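Local coordinates for insecticidal protein (PDB 7ML9) that is an insecticidal toxin active against western corn rootworm, probably acting by forming beta-barrel pores in membranes, as in its aerolysin-like ETX/MTX2 relatives, at residues T94-P99 / E216-A221. Residues are numbered along the deposited sequence; the frame is centred on the assembly and turned at random.
Sequences TLEGSP and EANLYA. With ACT (acetate ion), chain D.
Glu96 and Glu216 run side by side on one face of the sheet, both pointing the same way, although, if both are ionised, the carboxylates would probably repel each other. Glu96 OE2 and Glu216 OE1 are 4.4 Å apart, with the carboxylate planes turned 51° from each other. A samarium ion bound close to the Glu96 side chain probably offsets part of this charge.

Behind these acids the two strands begin to part. Glu96 N still donates to Glu216 O at 3.0 Å, but it comes in 38° above the carbonyl plane. In place of a direct return bond there is a water, which donates to Glu96 O at 2.6 Å and accepts from Glu216 N at 2.9 Å. Just beyond, the chain turns its corner at Gly97, where an acetate, probably from the crystallisation liquor, takes a weak bond from Ser98 N and lies against the Glu216 side chain.

Further back the pairing is regular. Asn218 N gives a 2.9 Å bond to Thr94 O, and Thr94 N returns one of 3.0 Å to Asn218 O. The aliphatic part of Glu96 leans on the Asn218 side chain. A chi1 of 71° places Thr94 OG1 between its own backbone N and carbonyl carbon; from there it meets the Tyr220 ring in plane, at the edge, 3.7 Å from CE2. A second water joins Thr94 OG1 to Tyr220 OH, while Trp92 stacks on the ring.

Leu95 and Ala217 form a non-hydrogen-bonded pair with diverging side chains; these graze the opposite backbone but also pack on other strands, Leu95 onto Phe158 and Phe275, Ala217 onto Met156 and Tyr171. The contact thus joins strands 86-115 and 201-229 as antiparallel neighbours, in the elongated, strand-rich body characteristic of aerolysin-like ETX/MTX2 toxins.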
loop_
_atom_site.group_PDB
_atom_site.type_symbol
_atom_site.label_atom_id
_atom_site.label_comp_id
_atom_site.label_asym_id
_atom_site.label_seq_id
_atom_site.Cartn_x
_atom_site.Cartn_y
_atom_site.Cartn_z
ATOM N N THR A 94 3.426 2.038 4.870
ATOM C CA THR A 94 4.578 2.624 4.211
ATOM C C THR A 94 4.796 1.939 2.873
ATOM O O THR A 94 4.446 0.770 2.679
ATOM C CB THR A 94 5.860 2.528 5.066
ATOM O OG1 THR A 94 6.305 1.169 5.131
ATOM C CG2 THR A 94 5.597 3.031 6.470
ATOM N N LEU A 95 5.377 2.698 1.951
ATOM C CA LEU A 95 5.710 2.171 0.642
ATOM C C LEU A 95 6.758 1.079 0.781
ATOM O O LEU A 95 7.724 1.214 1.536
ATOM C CB LEU A 95 6.223 3.297 -0.256
ATOM C CG LEU A 95 6.507 2.896 -1.695
ATOM C CD1 LEU A 95 5.210 2.562 -2.401
ATOM C CD2 LEU A 95 7.241 4.027 -2.390
ATOM N N GLU A 96 6.556 -0.016 0.058
ATOM C CA GLU A 96 7.396 -1.200 0.178
ATOM C C GLU A 96 8.127 -1.441 -1.136
ATOM O O GLU A 96 7.497 -1.746 -2.157
ATOM C CB GLU A 96 6.555 -2.409 0.568
ATOM C CG GLU A 96 7.383 -3.513 1.164
ATOM C CD GLU A 96 7.744 -4.543 0.153
ATOM O OE1 GLU A 96 8.952 -4.730 -0.093
ATOM O OE2 GLU A 96 6.809 -5.163 -0.391
ATOM N N GLY A 97 9.453 -1.321 -1.106
ATOM C CA GLY A 97 10.243 -1.552 -2.301
ATOM C C GLY A 97 10.163 -0.389 -3.279
ATOM O O GLY A 97 9.893 0.759 -2.911
ATOM N N SER A 98 10.409 -0.704 -4.553
ATOM C CA SER A 98 10.344 0.260 -5.645
ATOM C C SER A 98 9.097 0.011 -6.477
ATOM O O SER A 98 8.981 -1.059 -7.090
ATOM C CB SER A 98 11.587 0.157 -6.530
ATOM O OG SER A 98 12.586 1.070 -6.122
ATOM N N PRO A 99 8.156 0.952 -6.557
ATOM C CA PRO A 99 7.013 0.773 -7.464
ATOM C C PRO A 99 7.459 0.705 -8.920
ATOM O O PRO A 99 8.548 1.152 -9.294
ATOM C CB PRO A 99 6.150 2.017 -7.205
ATOM C CG PRO A 99 6.643 2.583 -5.902
ATOM C CD PRO A 99 8.100 2.225 -5.822
ATOM N N GLU A 216 3.599 -2.081 -3.816
ATOM C CA GLU A 216 3.280 -2.815 -2.605
ATOM C C GLU A 216 3.375 -1.874 -1.424
ATOM O O GLU A 216 4.141 -0.906 -1.432
ATOM C CB GLU A 216 4.235 -3.985 -2.396
ATOM C CG GLU A 216 4.259 -4.979 -3.525
ATOM C CD GLU A 216 3.466 -6.221 -3.204
ATOM O OE1 GLU A 216 2.857 -6.259 -2.106
ATOM O OE2 GLU A 216 3.460 -7.160 -4.036
ATOM N N ALA A 217 2.599 -2.186 -0.398
ATOM C CA ALA A 217 2.599 -1.440 0.842
ATOM C C ALA A 217 2.815 -2.409 1.997
ATOM O O ALA A 217 2.323 -3.539 1.957
ATOM C CB ALA A 217 1.281 -0.699 1.027
ATOM N N ASN A 218 3.562 -1.965 3.010
ATOM C CA ASN A 218 3.576 -2.636 4.307
ATOM C C ASN A 218 2.541 -1.990 5.221
ATOM O O ASN A 218 2.476 -0.760 5.331
ATOM C CB ASN A 218 4.952 -2.553 4.956
ATOM C CG ASN A 218 6.004 -3.284 4.180
ATOM O OD1 ASN A 218 7.123 -2.800 4.045
ATOM N ND2 ASN A 218 5.655 -4.443 3.646
ATOM N N LEU A 219 1.734 -2.817 5.869
ATOM C CA LEU A 219 0.744 -2.384 6.848
ATOM C C LEU A 219 1.241 -2.789 8.233
ATOM O O LEU A 219 1.690 -3.927 8.418
ATOM C CB LEU A 219 -0.612 -3.026 6.558
ATOM C CG LEU A 219 -1.055 -2.947 5.085
ATOM C CD1 LEU A 219 -2.384 -3.651 4.908
ATOM C CD2 LEU A 219 -1.153 -1.506 4.651
ATOM N N TYR A 220 1.205 -1.857 9.188
ATOM C CA TYR A 220 1.785 -2.086 10.514
ATOM C C TYR A 220 0.780 -1.692 11.579
ATOM O O TYR A 220 0.084 -0.681 11.450
ATOM C CB TYR A 220 3.074 -1.268 10.749
ATOM C CG TYR A 220 4.239 -1.627 9.863
ATOM C CD1 TYR A 220 4.949 -2.799 10.054
ATOM C CD2 TYR A 220 4.638 -0.782 8.828
ATOM C CE1 TYR A 220 6.028 -3.128 9.254
ATOM C CE2 TYR A 220 5.713 -1.105 8.020
ATOM C CZ TYR A 220 6.406 -2.276 8.237
ATOM O OH TYR A 220 7.469 -2.606 7.429
ATOM N N ALA A 221 0.704 -2.475 12.645
ATOM C CA ALA A 221 -0.039 -2.046 13.818
ATOM C C ALA A 221 0.824 -2.308 15.042
ATOM O O ALA A 221 1.460 -3.365 15.143
ATOM C CB ALA A 221 -1.387 -2.772 13.916
HETATM C C ACT D . 7.614 -3.401 -5.280
HETATM O O ACT D . 6.999 -3.647 -4.213
HETATM O OXT ACT D . 8.860 -3.363 -5.454
HETATM C CH3 ACT D . 6.685 -3.104 -6.539
HETATM O O HOH W 1 8.539 -0.377 6.004
HETATM O O HOH W 2 6.138 -0.746 -4.181
#